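Blue-light receptor of the BLUF-family (Rhodobacter sphaeroides, PDB 2BYC) probably senses blue light through a bound flavin, as a BLUF-family photoreceptor in signalling. Local coordinates at residues A[10-15]-A[48-53]. Sequence-based numbering, arbitrary orientation.
Sequences YRSRVR and VHFVQT. With FMN (flavin mononucleotide), chain C.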
loop_
_atom_site.group_PDB
_atom_site.type_symbol
_atom_site.label_atom_id
_atom_site.label_comp_id
_atom_site.label_asym_id
_atom_site.label_seq_id
_atom_site.Cartn_x
_atom_site.Cartn_y
_atom_site.Cartn_z
ATOM N N TYR A 10 -1.921 4.533 -4.462
ATOM C CA TYR A 10 -1.112 5.304 -5.367
ATOM C C TYR A 10 -0.023 4.382 -5.902
ATOM O O TYR A 10 0.247 3.330 -5.376
ATOM C CB TYR A 10 -0.526 6.578 -4.646
ATOM C CG TYR A 10 0.554 6.192 -3.682
ATOM C CD1 TYR A 10 1.797 5.819 -4.156
ATOM C CD2 TYR A 10 0.349 6.230 -2.292
ATOM C CE1 TYR A 10 2.776 5.420 -3.299
ATOM C CE2 TYR A 10 1.353 5.840 -1.413
ATOM C CZ TYR A 10 2.562 5.474 -1.930
ATOM O OH TYR A 10 3.601 5.059 -1.155
ATOM N N ARG A 11 0.558 4.779 -7.007
ATOM C CA ARG A 11 1.638 4.048 -7.667
ATOM C C ARG A 11 2.741 5.056 -7.720
ATOM O O ARG A 11 2.456 6.251 -7.920
ATOM C CB ARG A 11 1.202 3.752 -9.098
ATOM C CG ARG A 11 2.116 2.819 -9.820
ATOM C CD ARG A 11 1.564 2.447 -11.203
ATOM N NE ARG A 11 1.703 3.568 -12.103
ATOM C CZ ARG A 11 2.626 3.655 -13.053
ATOM N NH1 ARG A 11 3.469 2.647 -13.260
ATOM N NH2 ARG A 11 2.678 4.741 -13.816
ATOM N N SER A 12 3.981 4.605 -7.484
ATOM C CA SER A 12 5.186 5.455 -7.637
ATOM C C SER A 12 6.276 4.671 -8.226
ATOM O O SER A 12 6.222 3.447 -8.228
ATOM C CB SER A 12 5.681 6.017 -6.315
ATOM O OG SER A 12 6.066 5.003 -5.449
ATOM N N ARG A 13 7.268 5.385 -8.760
ATOM C CA ARG A 13 8.513 4.772 -9.201
ATOM C C ARG A 13 9.491 4.690 -8.090
ATOM O O ARG A 13 9.786 5.681 -7.418
ATOM C CB ARG A 13 9.201 5.637 -10.241
ATOM C CG ARG A 13 8.879 5.275 -11.606
ATOM C CD ARG A 13 10.116 4.779 -12.349
ATOM N NE ARG A 13 9.673 3.988 -13.503
ATOM C CZ ARG A 13 10.475 3.219 -14.227
ATOM N NH1 ARG A 13 11.779 3.134 -13.909
ATOM N NH2 ARG A 13 9.961 2.509 -15.234
ATOM N N VAL A 14 10.044 3.512 -7.947
ATOM C CA VAL A 14 11.076 3.257 -6.960
ATOM C C VAL A 14 12.294 4.141 -7.158
ATOM O O VAL A 14 12.729 4.340 -8.260
ATOM C CB VAL A 14 11.445 1.799 -7.027
ATOM C CG1 VAL A 14 12.780 1.549 -6.488
ATOM C CG2 VAL A 14 10.396 1.022 -6.249
ATOM N N ARG A 15 12.818 4.696 -6.084
ATOM C CA ARG A 15 14.023 5.435 -6.213
ATOM C C ARG A 15 14.946 5.151 -5.025
ATOM O O ARG A 15 15.252 6.029 -4.187
ATOM C CB ARG A 15 13.696 6.902 -6.365
ATOM C CG ARG A 15 14.826 7.653 -6.940
ATOM C CD ARG A 15 14.828 9.030 -6.344
ATOM N NE ARG A 15 15.718 9.890 -7.086
ATOM C CZ ARG A 15 15.704 11.213 -7.024
ATOM N NH1 ARG A 15 14.820 11.846 -6.230
ATOM N NH2 ARG A 15 16.602 11.887 -7.750
ATOM N N VAL A 48 10.565 -1.960 -9.309
ATOM C CA VAL A 48 10.537 -0.797 -10.210
ATOM C C VAL A 48 9.549 0.262 -9.774
ATOM O O VAL A 48 9.798 1.442 -9.934
ATOM C CB VAL A 48 10.183 -1.259 -11.642
ATOM C CG1 VAL A 48 10.201 -0.140 -12.669
ATOM C CG2 VAL A 48 11.148 -2.384 -12.062
ATOM N N HIS A 49 8.413 -0.193 -9.268
ATOM C CA HIS A 49 7.277 0.661 -8.905
ATOM C C HIS A 49 6.880 0.225 -7.490
ATOM O O HIS A 49 7.191 -0.874 -7.127
ATOM C CB HIS A 49 6.114 0.362 -9.814
ATOM C CG HIS A 49 6.282 0.961 -11.173
ATOM N ND1 HIS A 49 6.346 2.330 -11.367
ATOM C CD2 HIS A 49 6.506 0.398 -12.379
ATOM C CE1 HIS A 49 6.527 2.580 -12.651
ATOM N NE2 HIS A 49 6.617 1.422 -13.286
ATOM N N PHE A 50 6.310 1.111 -6.683
ATOM C CA PHE A 50 5.549 0.692 -5.453
ATOM C C PHE A 50 4.126 0.962 -5.788
ATOM O O PHE A 50 3.812 1.917 -6.535
ATOM C CB PHE A 50 5.861 1.693 -4.360
ATOM C CG PHE A 50 7.213 1.551 -3.730
ATOM C CD1 PHE A 50 8.139 2.611 -3.752
ATOM C CD2 PHE A 50 7.584 0.388 -3.095
ATOM C CE1 PHE A 50 9.397 2.480 -3.090
ATOM C CE2 PHE A 50 8.825 0.264 -2.479
ATOM C CZ PHE A 50 9.720 1.348 -2.474
ATOM N N VAL A 51 3.247 0.107 -5.269
ATOM C CA VAL A 51 1.805 0.394 -5.244
ATOM C C VAL A 51 1.495 0.302 -3.769
ATOM O O VAL A 51 1.824 -0.652 -3.140
ATOM C CB VAL A 51 0.985 -0.592 -6.118
ATOM C CG1 VAL A 51 -0.478 -0.333 -5.927
ATOM C CG2 VAL A 51 1.330 -0.344 -7.667
ATOM N N GLN A 52 0.953 1.383 -3.214
ATOM C CA GLN A 52 0.600 1.404 -1.799
ATOM C C GLN A 52 -0.889 1.675 -1.599
ATOM O O GLN A 52 -1.444 2.518 -2.264
ATOM C CB GLN A 52 1.502 2.362 -0.991
ATOM C CG GLN A 52 1.260 2.128 0.459
ATOM C CD GLN A 52 2.104 3.000 1.331
ATOM O OE1 GLN A 52 2.445 4.137 0.995
ATOM N NE2 GLN A 52 2.447 2.471 2.463
ATOM N N THR A 53 -1.516 0.889 -0.717
ATOM C CA THR A 53 -2.891 1.119 -0.298
ATOM C C THR A 53 -2.866 1.413 1.177
ATOM O O THR A 53 -2.312 0.599 1.924
ATOM C CB THR A 53 -3.675 -0.140 -0.452
ATOM O OG1 THR A 53 -3.824 -0.410 -1.854
ATOM C CG2 THR A 53 -5.077 0.026 0.186
HETATM N N1 FMN C . 5.780 5.978 6.377
HETATM C C2 FMN C . 4.727 5.653 7.203
HETATM O O2 FMN C . 4.699 6.082 8.380
HETATM N N3 FMN C . 3.711 4.864 6.772
HETATM C C4 FMN C . 3.795 4.389 5.511
HETATM O O4 FMN C . 2.884 3.748 5.094
HETATM C C4A FMN C . 4.855 4.706 4.655
HETATM N N5 FMN C . 4.891 4.196 3.368
HETATM C C5A FMN C . 5.905 4.569 2.474
HETATM C C6 FMN C . 5.925 4.099 1.180
HETATM C C7 FMN C . 6.959 4.397 0.280
HETATM C C7M FMN C . 6.868 3.983 -1.194
HETATM C C8 FMN C . 7.974 5.223 0.715
HETATM C C8M FMN C . 9.101 5.661 -0.206
HETATM C C9 FMN C . 7.962 5.720 2.017
HETATM C C9A FMN C . 6.901 5.383 2.912
HETATM N N10 FMN C . 6.880 5.862 4.241
HETATM C C10 FMN C . 5.833 5.525 5.091
HETATM C "C1'" FMN C . 8.081 6.476 4.878
HETATM C "C2'" FMN C . 7.608 7.882 5.166
HETATM O "O2'" FMN C . 7.867 8.523 3.950
HETATM C "C3'" FMN C . 8.287 8.596 6.348
HETATM O "O3'" FMN C . 9.586 8.933 5.975
HETATM C "C4'" FMN C . 8.353 7.841 7.666
HETATM O "O4'" FMN C . 7.072 7.678 8.311
HETATM C "C5'" FMN C . 9.234 8.625 8.643
HETATM O "O5'" FMN C . 10.568 8.152 8.835
HETATM P P FMN C . 11.276 8.801 10.119
HETATM O O1P FMN C . 12.653 8.173 10.385
HETATM O O2P FMN C . 11.419 10.274 9.758
HETATM O O3P FMN C . 10.260 8.539 11.204
HETATM O O HOH W 1 12.351 2.189 -10.744
#
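Tyr10 OH donates a hydrogen bond to Gln52 OE1 at 2.6 Å, meeting the amide oxygen from above its carbonyl plane. The ring and amide planes stand nearly perpendicular (84°). Gln52 CG lies anti to the backbone N (chi1 -169°) and the chain runs on extended, carrying NE2 to the flavin, where it donates to both N5 (3.1 Å) and O4. A glutamine suits this place because its amide accepts from the tyrosine and donates to the cofactor at once. A phenylalanine in place of Tyr10 would probably leave Gln52 OE1 without this donor and the amide freer to turn away from the flavin.

Backbone hydrogen bonds pair Tyr10 with Gln52 and Ser12 with Phe50. Strands 5-14 and 49-55 are thus antiparallel neighbours in the sheet of the ferredoxin-like α/β fold of BLUF domains, whose flavin-facing side carries these four residues.

On that side the flat Phe50 ring fits between two methyls, with Val14 CG2 making a CH-pi contact 3.7 Å from its centroid and flavin C7M over the opposite face. Ser12 OG, small enough for the ring edge, hydrogen-bonds to His74.

Across the sheet, Arg11 NH1 lies over one face of the His49 imidazole, 3.1 Å from His49 CE1, while His49 ND1 donates a weak bond to Ser12 O. Arg13's long chain lays its guanidinium face against Val48 CG1 on the more exposed side.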